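Local coordinates for protein aminoglycoside N(3)-acetyltransferase (Streptomyces griseus, PDB 7LAP) that acetylates the 3-amino group of aminoglycoside antibiotics, probably with acetyl-coenzyme A as donor, as expected of a resistance enzyme of the antibiotic N-acetyltransferase family, at residues H192-A197 with H229-Y234; D158-P163 with F222-S227; L34-G39 with S268-A273; D25-D30 with G261-A266. One frame throughout, in Å; residues are numbered along the deposited sequence.

Contact 1: H192-A197 with H229-Y234; sequences HAEALA and HGAFDY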
loop_
_atom_site.group_PDB
_atom_site.type_symbol
_atom_site.label_atom_id
_atom_site.label_comp_id
_atom_site.label_asym_id
_atom_site.label_seq_id
_atom_site.Cartn_x
_atom_site.Cartn_y
_atom_site.Cartn_z
ATOM N N HIS B 192 0.976 -2.912 -25.736
ATOM C CA HIS B 192 0.337 -2.232 -26.862
ATOM C C HIS B 192 0.967 -2.669 -28.174
ATOM O O HIS B 192 0.262 -2.861 -29.177
ATOM C CB HIS B 192 0.436 -0.707 -26.682
ATOM C CG HIS B 192 -0.188 0.093 -27.785
ATOM N ND1 HIS B 192 -1.489 -0.097 -28.200
ATOM C CD2 HIS B 192 0.307 1.088 -28.560
ATOM C CE1 HIS B 192 -1.775 0.752 -29.175
ATOM N NE2 HIS B 192 -0.698 1.473 -29.425
ATOM N N ALA B 193 2.290 -2.859 -28.183
ATOM C CA ALA B 193 2.942 -3.433 -29.360
ATOM C C ALA B 193 2.398 -4.826 -29.674
ATOM O O ALA B 193 2.102 -5.141 -30.833
ATOM C CB ALA B 193 4.463 -3.485 -29.164
ATOM N N GLU B 194 2.289 -5.688 -28.659
ATOM C CA GLU B 194 1.706 -7.012 -28.885
ATOM C C GLU B 194 0.295 -6.906 -29.455
ATOM O O GLU B 194 -0.082 -7.669 -30.354
ATOM C CB GLU B 194 1.689 -7.812 -27.583
ATOM C CG GLU B 194 3.053 -8.289 -27.134
ATOM C CD GLU B 194 3.002 -9.060 -25.817
ATOM O OE1 GLU B 194 2.340 -8.593 -24.850
ATOM O OE2 GLU B 194 3.626 -10.144 -25.754
ATOM N N ALA B 195 -0.495 -5.952 -28.958
ATOM C CA ALA B 195 -1.867 -5.817 -29.443
ATOM C C ALA B 195 -1.915 -5.411 -30.913
ATOM O O ALA B 195 -2.812 -5.847 -31.641
ATOM C CB ALA B 195 -2.631 -4.816 -28.582
ATOM N N LEU B 196 -0.958 -4.601 -31.374
ATOM C CA LEU B 196 -0.908 -4.169 -32.771
ATOM C C LEU B 196 -0.217 -5.169 -33.694
ATOM O O LEU B 196 -0.480 -5.159 -34.907
ATOM C CB LEU B 196 -0.164 -2.832 -32.901
ATOM C CG LEU B 196 -0.675 -1.621 -32.133
ATOM C CD1 LEU B 196 0.274 -0.434 -32.322
ATOM C CD2 LEU B 196 -2.097 -1.269 -32.571
ATOM N N ALA B 197 0.670 -6.008 -33.162
ATOM C CA ALA B 197 1.537 -6.810 -34.013
ATOM C C ALA B 197 0.760 -7.921 -34.698
ATOM O O ALA B 197 -0.092 -8.576 -34.085
ATOM C CB ALA B 197 2.691 -7.403 -33.207
ATOM N N HIS B 229 1.563 -14.492 -20.117
ATOM C CA HIS B 229 2.533 -15.413 -20.691
ATOM C C HIS B 229 2.982 -14.994 -22.083
ATOM O O HIS B 229 3.544 -15.810 -22.821
ATOM C CB HIS B 229 1.953 -16.826 -20.746
ATOM C CG HIS B 229 1.165 -17.194 -19.535
ATOM N ND1 HIS B 229 -0.097 -17.740 -19.604
ATOM C CD2 HIS B 229 1.458 -17.082 -18.217
ATOM C CE1 HIS B 229 -0.547 -17.958 -18.381
ATOM N NE2 HIS B 229 0.377 -17.567 -17.520
ATOM N N GLY B 230 2.717 -13.758 -22.475
ATOM C CA GLY B 230 3.145 -13.306 -23.782
ATOM C C GLY B 230 2.091 -13.528 -24.840
ATOM O O GLY B 230 1.432 -14.575 -24.872
ATOM N N ALA B 231 1.915 -12.540 -25.712
ATOM C CA ALA B 231 0.909 -12.657 -26.759
ATOM C C ALA B 231 1.326 -13.612 -27.873
ATOM O O ALA B 231 0.505 -13.946 -28.736
ATOM C CB ALA B 231 0.607 -11.268 -27.319
ATOM N N PHE B 232 2.572 -14.069 -27.880
ATOM C CA PHE B 232 3.022 -15.045 -28.861
ATOM C C PHE B 232 3.871 -16.078 -28.150
ATOM O O PHE B 232 4.201 -15.938 -26.969
ATOM C CB PHE B 232 3.829 -14.393 -29.987
ATOM C CG PHE B 232 3.095 -13.302 -30.699
ATOM C CD1 PHE B 232 3.102 -12.010 -30.204
ATOM C CD2 PHE B 232 2.387 -13.569 -31.856
ATOM C CE1 PHE B 232 2.407 -11.002 -30.847
ATOM C CE2 PHE B 232 1.695 -12.563 -32.503
ATOM C CZ PHE B 232 1.705 -11.284 -31.999
ATOM N N ASP B 233 4.235 -17.126 -28.870
ATOM C CA ASP B 233 5.329 -17.961 -28.410
ATOM C C ASP B 233 6.606 -17.332 -28.943
ATOM O O ASP B 233 6.852 -17.332 -30.155
ATOM C CB ASP B 233 5.195 -19.415 -28.851
ATOM C CG ASP B 233 6.248 -20.289 -28.211
ATOM O OD1 ASP B 233 7.186 -19.733 -27.600
ATOM O OD2 ASP B 233 6.133 -21.527 -28.283
ATOM N N TYR B 234 7.397 -16.783 -28.037
ATOM C CA TYR B 234 8.692 -16.213 -28.359
ATOM C C TYR B 234 9.826 -17.231 -28.285
ATOM O O TYR B 234 10.992 -16.831 -28.212
ATOM C CB TYR B 234 8.970 -15.059 -27.414
ATOM C CG TYR B 234 7.962 -13.939 -27.465
ATOM C CD1 TYR B 234 8.011 -12.991 -28.474
ATOM C CD2 TYR B 234 6.986 -13.809 -26.486
ATOM C CE1 TYR B 234 7.114 -11.949 -28.511
ATOM C CE2 TYR B 234 6.095 -12.768 -26.506
ATOM C CZ TYR B 234 6.157 -11.839 -27.523
ATOM O OH TYR B 234 5.261 -10.790 -27.558
#

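Contact 2: D158-P163 with F222-S227; sequences DDPHGP and FRDIDS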
loop_
_atom_site.group_PDB
_atom_site.type_symbol
_atom_site.label_atom_id
_atom_site.label_comp_id
_atom_site.label_asym_id
_atom_site.label_seq_id
_atom_site.Cartn_x
_atom_site.Cartn_y
_atom_site.Cartn_z
ATOM N N ASP B 158 -12.733 -4.446 -23.859
ATOM C CA ASP B 158 -12.063 -5.494 -24.616
ATOM C C ASP B 158 -10.917 -4.898 -25.412
ATOM O O ASP B 158 -10.922 -3.711 -25.736
ATOM C CB ASP B 158 -13.042 -6.185 -25.566
ATOM C CG ASP B 158 -14.118 -6.939 -24.820
ATOM O OD1 ASP B 158 -13.765 -7.931 -24.163
ATOM O OD2 ASP B 158 -15.307 -6.561 -24.905
ATOM N N ASP B 159 -9.945 -5.747 -25.755
ATOM C CA ASP B 159 -8.684 -5.263 -26.308
ATOM C C ASP B 159 -8.204 -4.027 -25.536
ATOM O O ASP B 159 -7.978 -2.967 -26.134
ATOM C CB ASP B 159 -8.838 -4.957 -27.804
ATOM C CG ASP B 159 -7.506 -5.071 -28.573
ATOM O OD1 ASP B 159 -6.593 -5.797 -28.106
ATOM O OD2 ASP B 159 -7.370 -4.435 -29.647
ATOM N N PRO B 160 -8.056 -4.105 -24.212
ATOM C CA PRO B 160 -7.675 -2.906 -23.447
ATOM C C PRO B 160 -6.225 -2.442 -23.643
ATOM O O PRO B 160 -5.843 -1.423 -23.051
ATOM C CB PRO B 160 -7.904 -3.338 -21.993
ATOM C CG PRO B 160 -7.572 -4.825 -22.013
ATOM C CD PRO B 160 -8.076 -5.323 -23.375
ATOM N N HIS B 161 -5.392 -3.145 -24.410
ATOM C CA HIS B 161 -4.073 -2.635 -24.787
ATOM C C HIS B 161 -4.032 -2.159 -26.229
ATOM O O HIS B 161 -2.943 -1.860 -26.738
ATOM C CB HIS B 161 -2.983 -3.702 -24.601
ATOM C CG HIS B 161 -2.814 -4.149 -23.191
ATOM N ND1 HIS B 161 -3.361 -5.323 -22.717
ATOM C CD2 HIS B 161 -2.150 -3.591 -22.152
ATOM C CE1 HIS B 161 -3.036 -5.470 -21.444
ATOM N NE2 HIS B 161 -2.297 -4.436 -21.079
ATOM N N GLY B 162 -5.174 -2.106 -26.908
ATOM C CA GLY B 162 -5.175 -1.919 -28.333
ATOM C C GLY B 162 -5.419 -0.495 -28.784
ATOM O O GLY B 162 -5.145 0.483 -28.074
ATOM N N PRO B 163 -6.048 -0.389 -29.952
ATOM C CA PRO B 163 -6.250 0.852 -30.688
ATOM C C PRO B 163 -6.947 1.922 -29.893
ATOM O O PRO B 163 -6.601 3.086 -30.100
ATOM C CB PRO B 163 -7.136 0.421 -31.863
ATOM C CG PRO B 163 -6.829 -1.023 -32.053
ATOM C CD PRO B 163 -6.600 -1.553 -30.669
ATOM N N PHE B 222 -14.312 -10.378 -20.529
ATOM C CA PHE B 222 -13.302 -9.537 -21.145
ATOM C C PHE B 222 -12.427 -10.366 -22.065
ATOM O O PHE B 222 -12.105 -11.521 -21.761
ATOM C CB PHE B 222 -12.401 -8.870 -20.091
ATOM C CG PHE B 222 -13.138 -7.955 -19.179
ATOM C CD1 PHE B 222 -13.739 -8.447 -18.026
ATOM C CD2 PHE B 222 -13.283 -6.605 -19.500
ATOM C CE1 PHE B 222 -14.442 -7.604 -17.177
ATOM C CE2 PHE B 222 -13.982 -5.749 -18.654
ATOM C CZ PHE B 222 -14.569 -6.249 -17.485
ATOM N N ARG B 223 -12.021 -9.757 -23.172
ATOM C CA ARG B 223 -11.057 -10.356 -24.079
ATOM C C ARG B 223 -9.853 -9.441 -24.179
ATOM O O ARG B 223 -10.009 -8.222 -24.266
ATOM C CB ARG B 223 -11.665 -10.579 -25.465
ATOM C CG ARG B 223 -10.689 -11.200 -26.442
ATOM C CD ARG B 223 -11.334 -11.386 -27.779
ATOM N NE ARG B 223 -10.365 -11.433 -28.873
ATOM C CZ ARG B 223 -9.861 -12.557 -29.381
ATOM N NH1 ARG B 223 -10.219 -13.744 -28.890
ATOM N NH2 ARG B 223 -9.005 -12.490 -30.394
ATOM N N ASP B 224 -8.658 -10.033 -24.186
ATOM C CA ASP B 224 -7.398 -9.299 -24.211
ATOM C C ASP B 224 -6.360 -10.210 -24.857
ATOM O O ASP B 224 -6.589 -11.406 -25.033
ATOM C CB ASP B 224 -6.983 -8.873 -22.783
ATOM C CG ASP B 224 -5.775 -7.901 -22.752
ATOM O OD1 ASP B 224 -5.462 -7.267 -23.789
ATOM O OD2 ASP B 224 -5.159 -7.742 -21.673
ATOM N N ILE B 225 -5.212 -9.638 -25.237
ATOM C CA ILE B 225 -4.055 -10.505 -25.483
ATOM C C ILE B 225 -3.576 -11.090 -24.155
ATOM O O ILE B 225 -3.865 -10.579 -23.068
ATOM C CB ILE B 225 -2.916 -9.760 -26.195
ATOM C CG1 ILE B 225 -2.546 -8.509 -25.399
ATOM C CG2 ILE B 225 -3.302 -9.398 -27.612
ATOM C CD1 ILE B 225 -1.037 -8.329 -25.178
ATOM N N ASP B 226 -2.847 -12.196 -24.247
ATOM C CA ASP B 226 -2.340 -12.877 -23.060
ATOM C C ASP B 226 -1.174 -12.060 -22.514
ATOM O O ASP B 226 -0.008 -12.280 -22.842
ATOM C CB ASP B 226 -1.927 -14.305 -23.406
ATOM C CG ASP B 226 -1.483 -15.096 -22.194
ATOM O OD1 ASP B 226 -1.103 -14.493 -21.167
ATOM O OD2 ASP B 226 -1.516 -16.336 -22.269
ATOM N N SER B 227 -1.498 -11.083 -21.670
ATOM C CA SER B 227 -0.472 -10.191 -21.156
ATOM C C SER B 227 0.250 -10.773 -19.960
ATOM O O SER B 227 0.954 -10.039 -19.259
ATOM C CB SER B 227 -1.073 -8.829 -20.786
ATOM O OG SER B 227 -1.816 -8.891 -19.571
HETATM O O HOH W 1 -5.382 -5.491 -25.879
#

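Contact 3: L34-G39 with S268-A273; sequences LGLVPG and SRLFDA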
loop_
_atom_site.group_PDB
_atom_site.type_symbol
_atom_site.label_atom_id
_atom_site.label_comp_id
_atom_site.label_asym_id
_atom_site.label_seq_id
_atom_site.Cartn_x
_atom_site.Cartn_y
_atom_site.Cartn_z
ATOM N N LEU B 34 18.408 13.237 -17.710
ATOM C CA LEU B 34 18.026 12.121 -18.566
ATOM C C LEU B 34 17.335 12.576 -19.848
ATOM O O LEU B 34 17.258 11.805 -20.813
ATOM C CB LEU B 34 17.039 11.220 -17.825
ATOM C CG LEU B 34 17.373 9.904 -17.167
ATOM C CD1 LEU B 34 16.031 9.222 -16.944
ATOM C CD2 LEU B 34 18.292 9.082 -18.034
ATOM N N GLY B 35 16.737 13.770 -19.846
ATOM C CA GLY B 35 16.040 14.298 -21.024
ATOM C C GLY B 35 14.575 14.595 -20.776
ATOM O O GLY B 35 13.865 14.984 -21.709
ATOM N N LEU B 36 14.062 14.424 -19.566
ATOM C CA LEU B 36 12.673 14.777 -19.303
ATOM C C LEU B 36 12.533 16.303 -19.295
ATOM O O LEU B 36 13.405 17.006 -18.764
ATOM C CB LEU B 36 12.264 14.152 -17.963
ATOM C CG LEU B 36 10.805 13.805 -17.700
ATOM C CD1 LEU B 36 10.136 13.053 -18.868
ATOM C CD2 LEU B 36 10.734 12.982 -16.386
ATOM N N VAL B 37 11.456 16.828 -19.904
ATOM C CA VAL B 37 11.348 18.276 -20.101
ATOM C C VAL B 37 9.941 18.750 -19.738
ATOM O O VAL B 37 8.985 17.956 -19.674
ATOM C CB VAL B 37 11.686 18.693 -21.559
ATOM C CG1 VAL B 37 13.163 18.449 -21.900
ATOM C CG2 VAL B 37 10.680 18.108 -22.606
ATOM N N PRO B 38 9.775 20.068 -19.529
ATOM C CA PRO B 38 8.445 20.611 -19.266
ATOM C C PRO B 38 7.455 20.222 -20.355
ATOM O O PRO B 38 7.760 20.258 -21.547
ATOM C CB PRO B 38 8.688 22.123 -19.240
ATOM C CG PRO B 38 10.111 22.246 -18.766
ATOM C CD PRO B 38 10.828 21.102 -19.371
ATOM N N GLY B 39 6.257 19.851 -19.936
ATOM C CA GLY B 39 5.231 19.506 -20.879
ATOM C C GLY B 39 5.175 18.042 -21.245
ATOM O O GLY B 39 4.211 17.637 -21.894
ATOM N N SER B 268 18.544 4.059 -14.898
ATOM C CA SER B 268 17.281 4.565 -15.427
ATOM C C SER B 268 17.344 4.696 -16.937
ATOM O O SER B 268 18.415 4.912 -17.504
ATOM C CB SER B 268 16.934 5.901 -14.788
ATOM O OG SER B 268 16.788 5.656 -13.387
ATOM N N ARG B 269 16.189 4.565 -17.584
ATOM C CA ARG B 269 16.114 4.644 -19.035
ATOM C C ARG B 269 14.879 5.421 -19.446
ATOM O O ARG B 269 13.783 5.157 -18.949
ATOM C CB ARG B 269 16.051 3.254 -19.698
ATOM C CG ARG B 269 17.377 2.497 -19.658
ATOM C CD ARG B 269 17.278 1.376 -18.668
ATOM N NE ARG B 269 18.311 0.348 -18.887
ATOM C CZ ARG B 269 18.359 -0.788 -18.200
ATOM N NH1 ARG B 269 17.419 -1.031 -17.284
ATOM N NH2 ARG B 269 19.327 -1.668 -18.431
ATOM N N LEU B 270 15.055 6.330 -20.390
ATOM C CA LEU B 270 13.986 7.204 -20.852
ATOM C C LEU B 270 13.837 7.028 -22.354
ATOM O O LEU B 270 14.809 7.199 -23.100
ATOM C CB LEU B 270 14.288 8.664 -20.502
ATOM C CG LEU B 270 13.207 9.661 -20.956
ATOM C CD1 LEU B 270 11.890 9.340 -20.227
ATOM C CD2 LEU B 270 13.691 11.089 -20.651
ATOM N N PHE B 271 12.624 6.678 -22.785
ATOM C CA PHE B 271 12.276 6.388 -24.171
ATOM C C PHE B 271 11.157 7.298 -24.649
ATOM O O PHE B 271 10.227 7.595 -23.897
ATOM C CB PHE B 271 11.748 4.944 -24.346
ATOM C CG PHE B 271 12.672 3.879 -23.820
ATOM C CD1 PHE B 271 12.670 3.533 -22.466
ATOM C CD2 PHE B 271 13.518 3.195 -24.693
ATOM C CE1 PHE B 271 13.513 2.518 -21.975
ATOM C CE2 PHE B 271 14.373 2.191 -24.214
ATOM C CZ PHE B 271 14.368 1.854 -22.848
ATOM N N ASP B 272 11.175 7.638 -25.939
ATOM C CA ASP B 272 9.972 8.178 -26.562
ATOM C C ASP B 272 9.034 7.017 -26.910
ATOM O O ASP B 272 9.462 6.018 -27.511
ATOM C CB ASP B 272 10.323 9.001 -27.808
ATOM C CG ASP B 272 11.192 10.224 -27.492
ATOM O OD1 ASP B 272 11.007 10.847 -26.426
ATOM O OD2 ASP B 272 12.072 10.569 -28.309
ATOM N N ALA B 273 7.747 7.156 -26.544
ATOM C CA ALA B 273 6.803 6.041 -26.651
ATOM C C ALA B 273 6.518 5.659 -28.100
ATOM O O ALA B 273 6.388 4.471 -28.407
ATOM C CB ALA B 273 5.487 6.375 -25.949
#

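Contact 4: D25-D30 with G261-A266; sequences DRIRHD and GFVGAA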
loop_
_atom_site.group_PDB
_atom_site.type_symbol
_atom_site.label_atom_id
_atom_site.label_comp_id
_atom_site.label_asym_id
_atom_site.label_seq_id
_atom_site.Cartn_x
_atom_site.Cartn_y
_atom_site.Cartn_z
ATOM N N ASP B 25 14.889 17.709 -4.906
ATOM C CA ASP B 25 15.575 18.516 -5.913
ATOM C C ASP B 25 16.688 17.747 -6.627
ATOM O O ASP B 25 17.002 18.033 -7.790
ATOM C CB ASP B 25 16.154 19.781 -5.303
ATOM C CG ASP B 25 16.844 20.621 -6.345
ATOM O OD1 ASP B 25 16.128 21.161 -7.221
ATOM O OD2 ASP B 25 18.094 20.705 -6.325
ATOM N N ARG B 26 17.283 16.762 -5.971
ATOM C CA ARG B 26 18.323 15.996 -6.634
ATOM C C ARG B 26 17.729 15.056 -7.671
ATOM O O ARG B 26 18.295 14.872 -8.755
ATOM C CB ARG B 26 19.140 15.215 -5.604
ATOM C CG ARG B 26 20.331 14.511 -6.225
ATOM C CD ARG B 26 19.983 13.096 -6.454
ATOM N NE ARG B 26 21.089 12.347 -7.042
ATOM C CZ ARG B 26 22.096 11.838 -6.342
ATOM N NH1 ARG B 26 22.168 12.030 -5.033
ATOM N NH2 ARG B 26 23.021 11.153 -6.959
ATOM N N ILE B 27 16.613 14.415 -7.334
ATOM C CA ILE B 27 15.889 13.616 -8.302
ATOM C C ILE B 27 15.455 14.474 -9.492
ATOM O O ILE B 27 15.592 14.063 -10.650
ATOM C CB ILE B 27 14.692 12.937 -7.623
ATOM C CG1 ILE B 27 15.205 11.973 -6.533
ATOM C CG2 ILE B 27 13.943 12.172 -8.643
ATOM C CD1 ILE B 27 14.046 11.314 -5.699
ATOM N N ARG B 28 14.929 15.670 -9.223
ATOM C CA ARG B 28 14.523 16.556 -10.307
ATOM C C ARG B 28 15.697 16.829 -11.228
ATOM O O ARG B 28 15.575 16.762 -12.459
ATOM C CB ARG B 28 13.973 17.875 -9.747
ATOM C CG ARG B 28 13.588 18.888 -10.871
ATOM C CD ARG B 28 13.813 20.340 -10.508
ATOM N NE ARG B 28 15.078 20.550 -9.793
ATOM C CZ ARG B 28 16.293 20.622 -10.360
ATOM N NH1 ARG B 28 16.445 20.507 -11.684
ATOM N NH2 ARG B 28 17.368 20.825 -9.590
ATOM N N HIS B 29 16.853 17.131 -10.640
ATOM C CA HIS B 29 18.061 17.369 -11.430
ATOM C C HIS B 29 18.440 16.142 -12.266
ATOM O O HIS B 29 18.709 16.261 -13.475
ATOM C CB HIS B 29 19.198 17.767 -10.503
ATOM C CG HIS B 29 20.539 17.723 -11.155
ATOM N ND1 HIS B 29 21.268 16.562 -11.268
ATOM C CD2 HIS B 29 21.272 18.694 -11.749
ATOM C CE1 HIS B 29 22.407 16.820 -11.888
ATOM N NE2 HIS B 29 22.431 18.110 -12.189
ATOM N N ASP B 30 18.395 14.949 -11.666
ATOM C CA ASP B 30 18.772 13.746 -12.405
ATOM C C ASP B 30 17.771 13.419 -13.512
ATOM O O ASP B 30 18.162 12.880 -14.556
ATOM C CB ASP B 30 18.900 12.544 -11.473
ATOM C CG ASP B 30 20.097 12.657 -10.525
ATOM O OD1 ASP B 30 20.857 13.651 -10.615
ATOM O OD2 ASP B 30 20.270 11.741 -9.693
ATOM N N GLY B 261 20.713 6.522 -18.005
ATOM C CA GLY B 261 21.508 7.256 -17.041
ATOM C C GLY B 261 21.167 6.851 -15.630
ATOM O O GLY B 261 20.764 5.708 -15.394
ATOM N N PHE B 262 21.308 7.767 -14.672
ATOM C CA PHE B 262 21.151 7.397 -13.278
ATOM C C PHE B 262 20.307 8.441 -12.587
ATOM O O PHE B 262 20.387 9.635 -12.909
ATOM C CB PHE B 262 22.516 7.187 -12.601
ATOM C CG PHE B 262 23.259 6.022 -13.196
ATOM C CD1 PHE B 262 24.040 6.195 -14.330
ATOM C CD2 PHE B 262 23.114 4.749 -12.670
ATOM C CE1 PHE B 262 24.673 5.119 -14.948
ATOM C CE2 PHE B 262 23.752 3.684 -13.260
ATOM C CZ PHE B 262 24.538 3.866 -14.402
ATOM N N VAL B 263 19.404 7.963 -11.741
ATOM C CA VAL B 263 18.561 8.819 -10.918
ATOM C C VAL B 263 18.776 8.328 -9.500
ATOM O O VAL B 263 18.385 7.197 -9.167
ATOM C CB VAL B 263 17.090 8.757 -11.322
ATOM C CG1 VAL B 263 16.188 9.658 -10.379
ATOM C CG2 VAL B 263 16.922 9.216 -12.765
ATOM N N GLY B 264 19.463 9.131 -8.687
ATOM C CA GLY B 264 19.997 8.569 -7.444
ATOM C C GLY B 264 20.962 7.453 -7.794
ATOM O O GLY B 264 21.740 7.584 -8.739
ATOM N N ALA B 265 20.873 6.304 -7.104
ATOM C CA ALA B 265 21.676 5.155 -7.518
ATOM C C ALA B 265 20.951 4.212 -8.499
ATOM O O ALA B 265 21.409 3.091 -8.718
ATOM C CB ALA B 265 22.135 4.370 -6.289
ATOM N N ALA B 266 19.828 4.623 -9.067
ATOM C CA ALA B 266 18.983 3.740 -9.879
ATOM C C ALA B 266 19.363 3.890 -11.346
ATOM O O ALA B 266 19.301 5.003 -11.896
ATOM C CB ALA B 266 17.499 4.082 -9.711
HETATM O O HOH W 2 22.329 10.410 -9.490
HETATM O O HOH W 3 20.644 11.623 -14.586
#

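Contact 1: H192-A197 with H229-Y234
Glu-194 reaches from the last turn of its helix into the loop 229-234, where its OE2 takes two hydrogen bonds. Tyr-234 OH donates across 2.5 Å to the anti lone pair of OE2, and the carboxylate and phenol ring lie 17° from coplanar, so the acid meets the ring at its edge. The second donor is the backbone: Ala-231 N points at OE2 over 2.9 Å, from above the carboxylate plane in a nearly straight bond (173°). His-191 ND1 is a hydrogen-bond partner of OE1, so both oxygens of this buried acid are bonded, which should hold the carboxylate against rotation. With CG opposite the carbonyl carbon (chi1 -72°) and the chain extended beyond it, glutamate can span the gap. The small methyl of Ala-231 packs alongside this arm, its CB 3.6 Å from Glu-194 CB. Phe-232 adds the apolar part: its CZ sits 4.2 Å from Ala-197 CB, while Ala-197 O lies at the ring edge; Lys-202 takes up this carbonyl and that of Glu-194. Helix 273-289 closes over Phe-232 and Ala-197 through Ile-284, strand 216-225 backs Glu-194 and Ala-231 through Ile-225, and helix 244-254 supplies Phe-245 beside Glu-194.

Contact 2: D158-P163 with F222-S227
Asp-158 and Asp-159 run alongside Arg-223 and Asp-224, joined by a backbone hydrogen bond from Asp-159 N to Arg-223 O (2.9 Å), before the chain swings away in a type I beta turn from Asp-159 to Gly-162. The turn, closed by Gly-162 N to Asp-159 O, packs against the end of the two-stranded antiparallel sheet of 204-213 and 216-225. One residue before the turn, Asp-158 OD1 accepts from Arg-223 N at 2.7 Å, so an aspartate side chain does for the strand edge what a neighbouring strand's carbonyl would do. Its OD2 is paired with Arg-220 in a salt bridge.

At the turn itself a His-carboxylate hydrogen bond carries the contact. His-161 ND1 donates to the syn lone pair of Asp-224 OD1 (3.1 Å), which lies almost in the imidazole plane; ring and carboxylate are 19° apart. Asp-224 is swung there with CG opposite its backbone N (chi1 -171°). Histidine suits the place because one flat ring offers an N-H to the acid, a bond that fixes the ring's rotation, while its CE1 lies 3.9 Å from Ser-227 CB, oblique to the ring. Pro-160, preshaped for a turn, lays its CD 3.3 Å from Asp-224 OD1. Asp-159 is the second acid here, and between the two sits a water that donates to Asp-159 OD1 at 2.6 Å and to Asp-224 OD1 at 2.7 Å, and accepts from the backbone N of His-161.

Contact 3: L34-G39 with S268-A273
Leu-34 and Leu-270 pass each other at a slant, branch against stem rather than branch against branch. The CD1 of Leu-34 lies against Leu-270 CB at 4.0 Å and reaches on to Ser-268 CB, at 4.1 Å, so one methyl lies across two residues that point to the same side of the strand. The CG of Leu-270 stands opposite the backbone N (chi1 180°), which carries CD2 out to the peptide between Gly-35 and Leu-36: CD2 is 3.5 Å from Leu-36 N and 3.6 Å from Gly-35 C. Leu-36 completes the patch, with its CB 4.3 Å from the same CD2.

Gly-35 ends helix 24-34 in a Schellman motif, with a positive phi that would press any CB against the preceding carbonyl; with no side chain there, the methyl can reach the backbone. The contact seats the C-terminal end of this helix and the loop leading to strand 41-46 on the face of strand 266-272. Leu-178 of the adjacent strand 176-180 touches both Leu-34 and Leu-270, while Leu-36 turns to helix 58-69. Ser-268 meets Leu-34 through its CB; its hydroxyl is bonded to the carbonyl of Ala-266.

No hydrogen bond crosses between 34-39 and 268-273. Cohesion therefore rests on buried leucine side chains against one another and against the peptide, which depends on fit of shape more than on exact angles.

Contact 4: D25-D30 with G261-A266
One face of the Arg-26 guanidinium meets Gly-264, whose CA lies 3.7 Å from the plane, toward the rim. At the edge of the same group lie the carboxylate of Asp-30 and a water. Arg-26 NE forms a salt bridge with Asp-30 OD2 (2.8 Å), one helical turn on, the chain having bent at chi2 (-99°) to bring it there. The imidazole of His-29 meets Asp-30 too, ND1 donating in the ring plane to the anti lone pair of OD1.

Asp-30 is thus aimed at the loop. Its OD2 offers its anti lone pair to Gly-264 N over 2.9 Å, with a fairly straight N-H (164°). The water at the guanidinium edge accepts from Arg-26 NH2 and donates to Asp-30 OD2 and Gly-264 O, tying helix to turn a second time. So many donors, one of them cationic, probably keep this aspartate ionised. Gly-264 suits its place because it occupies the second position of a type II' turn from Val-263 to Ala-266, where phi is positive. A second water bridges the carbonyls of Asp-30 and Phe-262.

Beside the polar group, Ile-27 CG2 packs on Val-263 CG1 at 3.8 Å, the two beta-branched side chains nearly perpendicular. The axes of helix segment 25-30 and strand 261-263 run almost antiparallel (164°). That strand is at one edge of the chain's mixed sheet, hairpinned to 266-272, while helix 58-69 packs on Ile-27 from Thr-60 and Ala-64.

Overall arrangement
From the N terminus, helix 24-34 and the loop after it supply the first halves of contacts 4 and 3, whose partners come some 230 residues later on the hairpin strands 259-263 and 266-272. These two long closures cross each other and adjoin, tying helix 24-34 and its exit to one edge of the mixed sheet. Within both lies the other pair. Contact 2 closes a loop from 158-163 to 222-227, and contact 1, from 192-197 to 229-234, crosses it; they touch where His-192 ND1 meets His-161 O. This pair gathers the turn 158-163 and helix 189-196 around the end of strand 216-225 and the loop after it, with centres 25 to 35 Å from those of contacts 3 and 4.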